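Local coordinates for protein short-chain dehydrogenase/reductase SDR (Burkholderia phymatum, PDB 5IG2) that binds the dinucleotide NAD and, as a short-chain dehydrogenase/reductase, probably interconverts alcohol and carbonyl groups of a substrate with it, at residues B[93-98]-B[144-149]; B[15-20]-B[39-44]. All coordinates share one frame; numbering follows the deposited sequence. Where two conformers were deposited one is given.

Interaction 1: B[93-98]-B[144-149]. With NAD (nicotinamide-adenine-dinucleotide), chain F.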
ATOM      1  N   HIS B  93     -17.696   8.081 -55.374  1.00 19.69           N
ATOM      2  CA  HIS B  93     -17.924   6.660 -55.605  1.00 19.01           C
ATOM      3  C   HIS B  93     -18.923   6.037 -54.658  1.00 18.45           C
ATOM      4  O   HIS B  93     -19.605   5.080 -55.035  1.00 18.97           O
ATOM      5  CB  HIS B  93     -16.611   5.884 -55.497  1.00 16.60           C
ATOM      6  CG  HIS B  93     -15.589   6.318 -56.489  1.00 20.29           C
ATOM      7  ND1 HIS B  93     -14.518   7.109 -56.148  1.00 21.12           N
ATOM      8  CD2 HIS B  93     -15.487   6.095 -57.819  1.00 21.38           C
ATOM      9  CE1 HIS B  93     -13.785   7.336 -57.223  1.00 24.71           C
ATOM     10  NE2 HIS B  93     -14.353   6.734 -58.251  1.00 21.40           N
ATOM     11  N   LEU B  94     -19.010   6.550 -53.440  1.00 14.27           N
ATOM     12  CA  LEU B  94     -19.896   6.012 -52.421  0.53 16.23           C
ATOM     13  C   LEU B  94     -20.669   7.165 -51.798  1.00 16.27           C
ATOM     14  O   LEU B  94     -20.066   8.152 -51.367  1.00 20.08           O
ATOM     15  CB  LEU B  94     -19.076   5.263 -51.368  0.53 15.73           C
ATOM     16  CG  LEU B  94     -19.763   4.318 -50.399  0.53 14.46           C
ATOM     17  CD1 LEU B  94     -20.734   3.403 -51.128  0.53 15.19           C
ATOM     18  CD2 LEU B  94     -18.695   3.516 -49.666  0.53 13.73           C
ATOM     19  N   LEU B  95     -21.995   7.044 -51.757  1.00 13.20           N
ATOM     20  CA  LEU B  95     -22.847   8.055 -51.144  1.00 13.15           C
ATOM     21  C   LEU B  95     -23.688   7.393 -50.071  1.00 12.11           C
ATOM     22  O   LEU B  95     -24.400   6.424 -50.352  1.00 12.19           O
ATOM     23  CB  LEU B  95     -23.757   8.732 -52.174  1.00 15.62           C
ATOM     24  CG  LEU B  95     -24.826   9.663 -51.580  1.00 16.90           C
ATOM     25  CD1 LEU B  95     -24.181  10.880 -50.910  1.00 16.58           C
ATOM     26  CD2 LEU B  95     -25.822  10.111 -52.641  1.00 15.95           C
ATOM     27  N   PHE B  96     -23.613   7.919 -48.850  1.00 11.27           N
ATOM     28  CA  PHE B  96     -24.454   7.474 -47.739  1.00 11.41           C
ATOM     29  C   PHE B  96     -25.474   8.576 -47.461  1.00 15.44           C
ATOM     30  O   PHE B  96     -25.136   9.589 -46.841  1.00 15.74           O
ATOM     31  CB  PHE B  96     -23.624   7.194 -46.482  1.00 10.67           C
ATOM     32  CG  PHE B  96     -22.704   6.011 -46.588  1.00 11.34           C
ATOM     33  CD1 PHE B  96     -21.434   6.145 -47.110  1.00 11.36           C
ATOM     34  CD2 PHE B  96     -23.096   4.772 -46.113  1.00 13.48           C
ATOM     35  CE1 PHE B  96     -20.581   5.058 -47.188  1.00 12.94           C
ATOM     36  CE2 PHE B  96     -22.246   3.682 -46.189  1.00 10.30           C
ATOM     37  CZ  PHE B  96     -20.985   3.826 -46.725  1.00 13.71           C
ATOM     38  N   ASN B  97     -26.721   8.387 -47.910  1.00 13.38           N
ATOM     39  CA  ASN B  97     -27.807   9.320 -47.570  1.00 15.79           C
ATOM     40  C   ASN B  97     -28.355   8.874 -46.219  1.00 13.14           C
ATOM     41  O   ASN B  97     -29.301   8.085 -46.127  1.00 13.01           O
ATOM     42  CB  ASN B  97     -28.901   9.344 -48.637  1.00 13.77           C
ATOM     43  CG  ASN B  97     -28.423   9.897 -49.980  1.00 16.10           C
ATOM     44  OD1 ASN B  97     -27.895  11.007 -50.065  1.00 14.61           O
ATOM     45  ND2 ASN B  97     -28.626   9.122 -51.039  1.00 12.73           N
ATOM     46  N   ASN B  98     -27.751   9.389 -45.159  1.00 10.76           N
ATOM     47  CA  ASN B  98     -27.864   8.794 -43.838  1.00 12.71           C
ATOM     48  C   ASN B  98     -28.424   9.730 -42.770  1.00 14.18           C
ATOM     49  O   ASN B  98     -29.028   9.244 -41.810  1.00 11.42           O
ATOM     50  CB  ASN B  98     -26.477   8.269 -43.410  1.00 11.66           C
ATOM     51  CG  ASN B  98     -26.411   7.888 -41.942  1.00 12.47           C
ATOM     52  OD1 ASN B  98     -26.935   6.845 -41.523  1.00  9.33           O
ATOM     53  ND2 ASN B  98     -25.756   8.726 -41.155  1.00 10.90           N
ATOM     54  N   ALA B 144     -19.831   2.533 -58.676  1.00 18.69           N
ATOM     55  CA  ALA B 144     -20.279   3.459 -57.650  1.00 18.82           C
ATOM     56  C   ALA B 144     -21.497   2.854 -56.974  1.00 22.35           C
ATOM     57  O   ALA B 144     -22.124   1.931 -57.502  1.00 18.97           O
ATOM     58  CB  ALA B 144     -20.599   4.844 -58.229  1.00 17.12           C
ATOM     59  N   HIS B 145     -21.830   3.381 -55.795  1.00 21.26           N
ATOM     60  CA  HIS B 145     -22.878   2.771 -54.985  1.00 19.31           C
ATOM     61  C   HIS B 145     -23.478   3.821 -54.056  1.00 18.52           C
ATOM     62  O   HIS B 145     -22.750   4.621 -53.456  1.00 17.85           O
ATOM     63  CB  HIS B 145     -22.316   1.589 -54.175  1.00 17.03           C
ATOM     64  CG  HIS B 145     -23.314   0.514 -53.878  1.00 17.17           C
ATOM     65  ND1 HIS B 145     -23.665  -0.451 -54.797  1.00 16.23           N
ATOM     66  CD2 HIS B 145     -24.019   0.237 -52.754  1.00 16.11           C
ATOM     67  CE1 HIS B 145     -24.547  -1.272 -54.256  1.00 15.20           C
ATOM     68  NE2 HIS B 145     -24.782  -0.874 -53.018  1.00 15.60           N
ATOM     69  N   ILE B 146     -24.804   3.794 -53.935  1.00 15.32           N
ATOM     70  CA  ILE B 146     -25.565   4.682 -53.063  1.00 12.97           C
ATOM     71  C   ILE B 146     -26.219   3.850 -51.966  1.00 17.38           C
ATOM     72  O   ILE B 146     -26.935   2.882 -52.257  1.00 14.40           O
ATOM     73  CB  ILE B 146     -26.634   5.448 -53.858  1.00 14.19           C
ATOM     74  CG1 ILE B 146     -25.967   6.331 -54.922  1.00 15.55           C
ATOM     75  CG2 ILE B 146     -27.570   6.209 -52.891  1.00 13.60           C
ATOM     76  CD1 ILE B 146     -26.935   6.891 -55.936  1.00 16.43           C
ATOM     77  N   VAL B 147     -25.995   4.235 -50.710  1.00 17.66           N
ATOM     78  CA  VAL B 147     -26.605   3.570 -49.565  1.00 13.60           C
ATOM     79  C   VAL B 147     -27.529   4.554 -48.871  1.00 12.89           C
ATOM     80  O   VAL B 147     -27.086   5.626 -48.428  1.00 13.60           O
ATOM     81  CB  VAL B 147     -25.562   3.047 -48.576  1.00 14.62           C
ATOM     82  CG1 VAL B 147     -26.279   2.412 -47.413  1.00 13.62           C
ATOM     83  CG2 VAL B 147     -24.615   2.062 -49.261  1.00 15.25           C
ATOM     84  N   ASN B 148     -28.801   4.181 -48.756  1.00 11.60           N
ATOM     85  CA  ASN B 148     -29.799   4.975 -48.050  1.00 10.21           C
ATOM     86  C   ASN B 148     -30.115   4.318 -46.715  1.00 13.29           C
ATOM     87  O   ASN B 148     -30.436   3.124 -46.667  1.00 12.04           O
ATOM     88  CB  ASN B 148     -31.079   5.115 -48.882  1.00 12.38           C
ATOM     89  CG  ASN B 148     -30.850   5.880 -50.165  1.00 13.94           C
ATOM     90  OD1 ASN B 148     -29.906   6.676 -50.268  1.00 12.86           O
ATOM     91  ND2 ASN B 148     -31.708   5.648 -51.153  1.00 13.62           N
ATOM     92  N   THR B 149     -30.034   5.094 -45.633  1.00 12.97           N
ATOM     93  CA  THR B 149     -30.384   4.585 -44.310  1.00 10.03           C
ATOM     94  C   THR B 149     -31.884   4.726 -44.098  1.00 11.66           C
ATOM     95  O   THR B 149     -32.401   5.843 -43.991  1.00 11.17           O
ATOM     96  CB  THR B 149     -29.639   5.315 -43.200  1.00 12.78           C
ATOM     97  OG1 THR B 149     -28.234   5.290 -43.466  1.00 12.80           O
ATOM     98  CG2 THR B 149     -29.933   4.624 -41.859  1.00 11.08           C
TER
HETATM   99  PA  NAD F 301     -27.489  10.661 -34.863  1.00 13.13           P
HETATM  100  O1A NAD F 301     -28.300  11.721 -34.227  1.00 13.39           O
HETATM  101  O2A NAD F 301     -26.347  10.143 -33.976  1.00 12.48           O
HETATM  102  O5B NAD F 301     -26.887  11.083 -36.276  1.00 14.29           O
HETATM  103  C5B NAD F 301     -27.713  11.711 -37.274  1.00 11.74           C
HETATM  104  C4B NAD F 301     -26.999  12.961 -37.710  1.00  8.74           C
HETATM  105  O4B NAD F 301     -27.772  13.616 -38.740  1.00 14.11           O
HETATM  106  C3B NAD F 301     -26.756  14.007 -36.608  1.00 13.20           C
HETATM  107  O3B NAD F 301     -25.377  14.339 -36.500  1.00 12.03           O
HETATM  108  C2B NAD F 301     -27.575  15.222 -37.072  1.00 14.67           C
HETATM  109  O2B NAD F 301     -26.948  16.458 -36.753  1.00 14.54           O
HETATM  110  C1B NAD F 301     -27.596  15.007 -38.579  1.00 12.91           C
HETATM  111  N9A NAD F 301     -28.671  15.706 -39.271  1.00 11.50           N
HETATM  112  C8A NAD F 301     -29.966  15.867 -38.854  1.00 12.09           C
HETATM  113  N7A NAD F 301     -30.684  16.646 -39.628  1.00 14.41           N
HETATM  114  C5A NAD F 301     -29.799  17.019 -40.629  1.00 12.36           C
HETATM  115  C6A NAD F 301     -29.938  17.851 -41.754  1.00 14.18           C
HETATM  116  N6A NAD F 301     -31.041  18.556 -42.023  1.00 15.25           N
HETATM  117  N1A NAD F 301     -28.874  17.979 -42.576  1.00 13.34           N
HETATM  118  C2A NAD F 301     -27.744  17.328 -42.272  1.00 13.72           C
HETATM  119  N3A NAD F 301     -27.485  16.537 -41.224  1.00 13.17           N
HETATM  120  C4A NAD F 301     -28.560  16.429 -40.432  1.00 11.34           C
HETATM  121  O3  NAD F 301     -28.425   9.439 -35.257  1.00 12.47           O
HETATM  122  PN  NAD F 301     -28.156   8.119 -36.118  1.00 12.45           P
HETATM  123  O1N NAD F 301     -26.702   7.968 -36.380  1.00 10.03           O
HETATM  124  O2N NAD F 301     -28.884   7.020 -35.445  1.00 12.27           O
HETATM  125  O5D NAD F 301     -28.930   8.520 -37.450  1.00 11.30           O
HETATM  126  C5D NAD F 301     -28.468   8.089 -38.749  1.00  8.90           C
HETATM  127  C4D NAD F 301     -29.628   7.451 -39.472  1.00 11.13           C
HETATM  128  O4D NAD F 301     -29.936   6.161 -38.891  1.00 12.40           O
HETATM  129  C3D NAD F 301     -30.937   8.250 -39.459  1.00 11.50           C
HETATM  130  O3D NAD F 301     -31.516   8.234 -40.758  1.00 12.02           O
HETATM  131  C2D NAD F 301     -31.814   7.452 -38.492  1.00 10.87           C
HETATM  132  O2D NAD F 301     -33.192   7.640 -38.788  1.00 10.46           O
HETATM  133  C1D NAD F 301     -31.329   6.047 -38.815  1.00 11.72           C
HETATM  134  N1N NAD F 301     -31.671   4.943 -37.795  1.00 13.12           N
HETATM  135  C2N NAD F 301     -31.211   5.057 -36.536  1.00 11.09           C
HETATM  136  C3N NAD F 301     -31.468   4.060 -35.611  1.00 10.77           C
HETATM  137  C7N NAD F 301     -30.864   4.035 -34.242  1.00 11.17           C
HETATM  138  O7N NAD F 301     -31.379   3.323 -33.366  1.00 11.71           O
HETATM  139  N7N NAD F 301     -29.868   4.866 -33.985  1.00 12.35           N
HETATM  140  C4N NAD F 301     -32.196   2.949 -36.018  1.00 12.65           C
HETATM  141  C5N NAD F 301     -32.642   2.851 -37.325  1.00 15.31           C
HETATM  142  C6N NAD F 301     -32.374   3.868 -38.206  1.00 14.82           C

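Interaction 2: B[15-20]-B[39-44]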
ATOM      1  N   LYS B  15     -10.938   5.442 -53.208  1.00 19.55           N
ATOM      2  CA  LYS B  15     -12.230   5.924 -53.684  1.00 18.87           C
ATOM      3  C   LYS B  15     -12.792   7.001 -52.751  1.00 19.94           C
ATOM      4  O   LYS B  15     -12.329   7.191 -51.625  1.00 19.15           O
ATOM      5  CB  LYS B  15     -13.217   4.768 -53.804  1.00 18.04           C
ATOM      6  CG  LYS B  15     -12.701   3.597 -54.620  1.00 25.85           C
ATOM      7  CD  LYS B  15     -12.427   3.992 -56.043  1.00 27.19           C
ATOM      8  CE  LYS B  15     -12.013   2.791 -56.862  1.00 34.56           C
ATOM      9  NZ  LYS B  15     -11.796   3.192 -58.286  1.00 43.26           N
ATOM     10  N   VAL B  16     -13.819   7.706 -53.231  1.00 14.66           N
ATOM     11  CA  VAL B  16     -14.375   8.862 -52.532  1.00 17.01           C
ATOM     12  C   VAL B  16     -15.744   8.512 -51.959  1.00 17.85           C
ATOM     13  O   VAL B  16     -16.650   8.100 -52.697  1.00 17.81           O
ATOM     14  CB  VAL B  16     -14.473  10.082 -53.460  1.00 18.33           C
ATOM     15  CG1 VAL B  16     -15.087  11.251 -52.722  1.00 13.58           C
ATOM     16  CG2 VAL B  16     -13.091  10.443 -53.988  1.00 18.62           C
ATOM     17  N   ALA B  17     -15.902   8.712 -50.652  1.00 16.48           N
ATOM     18  CA  ALA B  17     -17.179   8.527 -49.968  1.00 16.71           C
ATOM     19  C   ALA B  17     -17.724   9.876 -49.510  1.00 16.36           C
ATOM     20  O   ALA B  17     -16.988  10.690 -48.943  1.00 17.19           O
ATOM     21  CB  ALA B  17     -17.033   7.589 -48.770  1.00 11.88           C
ATOM     22  N   VAL B  18     -19.004  10.112 -49.782  1.00 11.29           N
ATOM     23  CA  VAL B  18     -19.750  11.252 -49.260  1.00  9.65           C
ATOM     24  C   VAL B  18     -20.730  10.708 -48.235  1.00 12.83           C
ATOM     25  O   VAL B  18     -21.523   9.808 -48.549  1.00 12.74           O
ATOM     26  CB  VAL B  18     -20.494  12.006 -50.378  1.00 12.51           C
ATOM     27  CG1 VAL B  18     -21.383  13.117 -49.795  1.00 14.99           C
ATOM     28  CG2 VAL B  18     -19.513  12.569 -51.397  1.00 18.02           C
ATOM     29  N   ILE B  19     -20.683  11.247 -47.017  1.00 13.08           N
ATOM     30  CA  ILE B  19     -21.499  10.746 -45.917  1.00 11.78           C
ATOM     31  C   ILE B  19     -22.256  11.910 -45.300  1.00 16.15           C
ATOM     32  O   ILE B  19     -21.639  12.881 -44.845  1.00 11.55           O
ATOM     33  CB  ILE B  19     -20.655  10.045 -44.843  1.00 11.14           C
ATOM     34  CG1 ILE B  19     -19.864   8.886 -45.446  1.00 11.89           C
ATOM     35  CG2 ILE B  19     -21.545   9.577 -43.697  1.00  9.63           C
ATOM     36  CD1 ILE B  19     -18.629   8.530 -44.628  1.00 10.24           C
ATOM     37  N   THR B  20     -23.585  11.807 -45.267  1.00 14.58           N
ATOM     38  CA  THR B  20     -24.401  12.779 -44.554  1.00 14.91           C
ATOM     39  C   THR B  20     -24.697  12.268 -43.146  1.00 15.72           C
ATOM     40  O   THR B  20     -24.679  11.058 -42.884  1.00 14.65           O
ATOM     41  CB  THR B  20     -25.695  13.086 -45.323  1.00 12.41           C
ATOM     42  OG1 THR B  20     -26.650  12.034 -45.150  1.00 11.73           O
ATOM     43  CG2 THR B  20     -25.391  13.231 -46.801  1.00 14.35           C
ATOM     44  N   MET B  39     -10.362   5.268 -47.971  1.00 18.76           N
ATOM     45  CA  MET B  39     -11.226   6.141 -48.753  1.00 22.36           C
ATOM     46  C   MET B  39     -10.959   7.607 -48.430  1.00 19.07           C
ATOM     47  O   MET B  39     -10.595   7.959 -47.306  1.00 16.32           O
ATOM     48  CB  MET B  39     -12.698   5.827 -48.490  1.00 19.82           C
ATOM     49  CG  MET B  39     -13.090   4.371 -48.651  1.00 18.19           C
ATOM     50  SD  MET B  39     -14.884   4.237 -48.846  1.00 18.16           S
ATOM     51  CE  MET B  39     -15.019   4.820 -50.542  1.00 18.28           C
ATOM     52  N   LYS B  40     -11.131   8.458 -49.441  1.00 16.77           N
ATOM     53  CA  LYS B  40     -11.188   9.901 -49.241  1.00 16.62           C
ATOM     54  C   LYS B  40     -12.598  10.279 -48.813  1.00 14.88           C
ATOM     55  O   LYS B  40     -13.572   9.736 -49.331  1.00 17.67           O
ATOM     56  CB  LYS B  40     -10.802  10.628 -50.528  1.00 19.63           C
ATOM     57  CG  LYS B  40      -9.409  10.253 -51.028  1.00 25.72           C
ATOM     58  CD  LYS B  40      -9.172  10.706 -52.453  1.00 26.53           C
ATOM     59  CE  LYS B  40      -7.804  10.264 -52.931  1.00 28.93           C
ATOM     60  NZ  LYS B  40      -7.445  10.888 -54.228  1.00 34.18           N
ATOM     61  N   LEU B  41     -12.712  11.185 -47.841  1.00 17.16           N
ATOM     62  CA  LEU B  41     -13.981  11.410 -47.150  1.00 17.28           C
ATOM     63  C   LEU B  41     -14.487  12.826 -47.363  1.00 18.90           C
ATOM     64  O   LEU B  41     -13.740  13.793 -47.166  1.00 16.70           O
ATOM     65  CB  LEU B  41     -13.861  11.147 -45.645  1.00 11.24           C
ATOM     66  CG  LEU B  41     -13.391   9.747 -45.256  1.00 14.62           C
ATOM     67  CD1 LEU B  41     -13.205   9.662 -43.752  1.00 14.20           C
ATOM     68  CD2 LEU B  41     -14.376   8.684 -45.757  1.00 15.62           C
ATOM     69  N   VAL B  42     -15.762  12.937 -47.746  1.00 17.56           N
ATOM     70  CA  VAL B  42     -16.499  14.199 -47.770  1.00 16.16           C
ATOM     71  C   VAL B  42     -17.632  14.059 -46.760  1.00 14.26           C
ATOM     72  O   VAL B  42     -18.597  13.325 -47.001  1.00 15.89           O
ATOM     73  CB  VAL B  42     -17.029  14.530 -49.173  1.00 18.76           C
ATOM     74  CG1 VAL B  42     -17.784  15.856 -49.172  1.00 14.02           C
ATOM     75  CG2 VAL B  42     -15.873  14.561 -50.176  1.00 17.57           C
ATOM     76  N   LEU B  43     -17.514  14.735 -45.620  1.00 13.71           N
ATOM     77  CA  LEU B  43     -18.424  14.538 -44.497  1.00 12.07           C
ATOM     78  C   LEU B  43     -19.340  15.745 -44.347  1.00 14.04           C
ATOM     79  O   LEU B  43     -18.876  16.888 -44.370  1.00 14.45           O
ATOM     80  CB  LEU B  43     -17.641  14.291 -43.208  1.00 14.63           C
ATOM     81  CG  LEU B  43     -16.616  13.147 -43.270  1.00 11.89           C
ATOM     82  CD1 LEU B  43     -16.001  12.883 -41.903  1.00 11.44           C
ATOM     83  CD2 LEU B  43     -17.247  11.877 -43.824  1.00 10.75           C
ATOM     84  N   ALA B  44     -20.639  15.487 -44.187  1.00 15.48           N
ATOM     85  CA  ALA B  44     -21.653  16.532 -44.186  1.00 16.59           C
ATOM     86  C   ALA B  44     -22.577  16.383 -42.985  1.00 13.57           C
ATOM     87  O   ALA B  44     -22.966  15.271 -42.619  1.00 13.60           O
ATOM     88  CB  ALA B  44     -22.481  16.500 -45.476  1.00 14.90           C
TER

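Interaction 1: B[93-98]-B[144-149]
N97 and N98 meet N148 and T149 where two neighbouring parallel strands of the Rossmann fold, 94-97 and 144-149, end at the NAD site. The strand axes lie 13° apart in direction.

The backbone bonds follow the parallel pattern. H93 O accepts from H145 N, and L95 N gives to H145 O. L95 O takes V147 N at 2.7 Å in an almost straight bond. N97 N gives to V147 O and N97 O accepts from T149 N. Weaker CA-H...O contacts, such as F96 CA to V147 O, fill in between.

Two side-chain bonds add to the backbone ones. N97 and N148 lie side by side, and both chi1 angles are near -65°, with CG anti to the carbonyl carbon. N97 ND2 donates to N148 OD1 at 2.9 Å. The acceptor lies in the amide plane of N97, while the two amides are turned 38° apart. N148 ND2 is held by T175 OG1, so the N148 amide is fixed at both ends. One residue on, T149 OG1 bonds N98 OD1 at 2.8 Å, in the carbonyl plane and on a lone pair.

The apolar contacts are on both faces. F96 and V147 run alongside each other, with F96 CD2 at 3.9 Å from V147 CB. Helix 242-254 covers this face through T249 and I253, and F30 stacks on the F96 ring. L94 and H145 share the face, and the H145 ring is tethered there through NE2 to S192 OG. L95 and I146 share the other face with N97 and N148, under helix 112-140.

The cofactor meets the strand ends. T149 CG2 touches NAD O4D at 3.3 Å, and NAD O3D donates a hydrogen bond of 2.9 Å to N98 O.

Interaction 2: B[15-20]-B[39-44]
M39 turns back over the start of strand 16-20 because its chain bends at the last torsion (chi3 75°). The bend sets its CE methyl 3.7 Å from K15 CB and 3.9 Å from A17 CB. I19 CG1 and L43 CG both stand anti to the carbonyl carbon of their own residue (chi1 -58° and -54°). The two side chains run alongside each other, and I19 CD1 meets L43 CD2 at 3.7 Å.

A17, I19, L41 and L43 share one face of the sheet. Helix 25-36 covers it, with A31 against I19 and L43 and A35 against L41. V16, V18, K40 and V42 are on the other face, against helix 75-89. There V18 CG2 packs on V42 CB at 3.9 Å. The aliphatic part of K40 starts beside V16, and its end leads away from the strand pair.

Five backbone bonds join the strands. K15 O, A17 O and I19 O accept from K40 N, V42 N and A44 N. K40 O and V42 O accept from A17 N and I19 N. The bond from V42 N to A17 O is 2.8 Å long.

T20 OG1 accepts from N98 N and A99 N, outside this strand pair. The two strands and helix 25-36 between them form a right-handed beta-alpha-beta crossover, the first such unit of the Rossmann fold that binds NAD.

Overall arrangement
Both interactions pair neighbouring parallel strands of one sheet. Strands 16-20 and 94-97 are themselves adjacent, so the four strands run in the order 40-45, 16-20, 94-97, 144-149. L94 O to V18 N and F96 N to V18 O join the two contacts, and F96 also packs on I19. Interaction 1 is wholly buried and nearer the middle of the chain. It ends in polar side chains at the cofactor. Interaction 2 is mostly buried, but its lysines are partly exposed at the start of the strands. Its side-chain contacts are apolar, and the hydrogen bonds across it are all between backbone atoms.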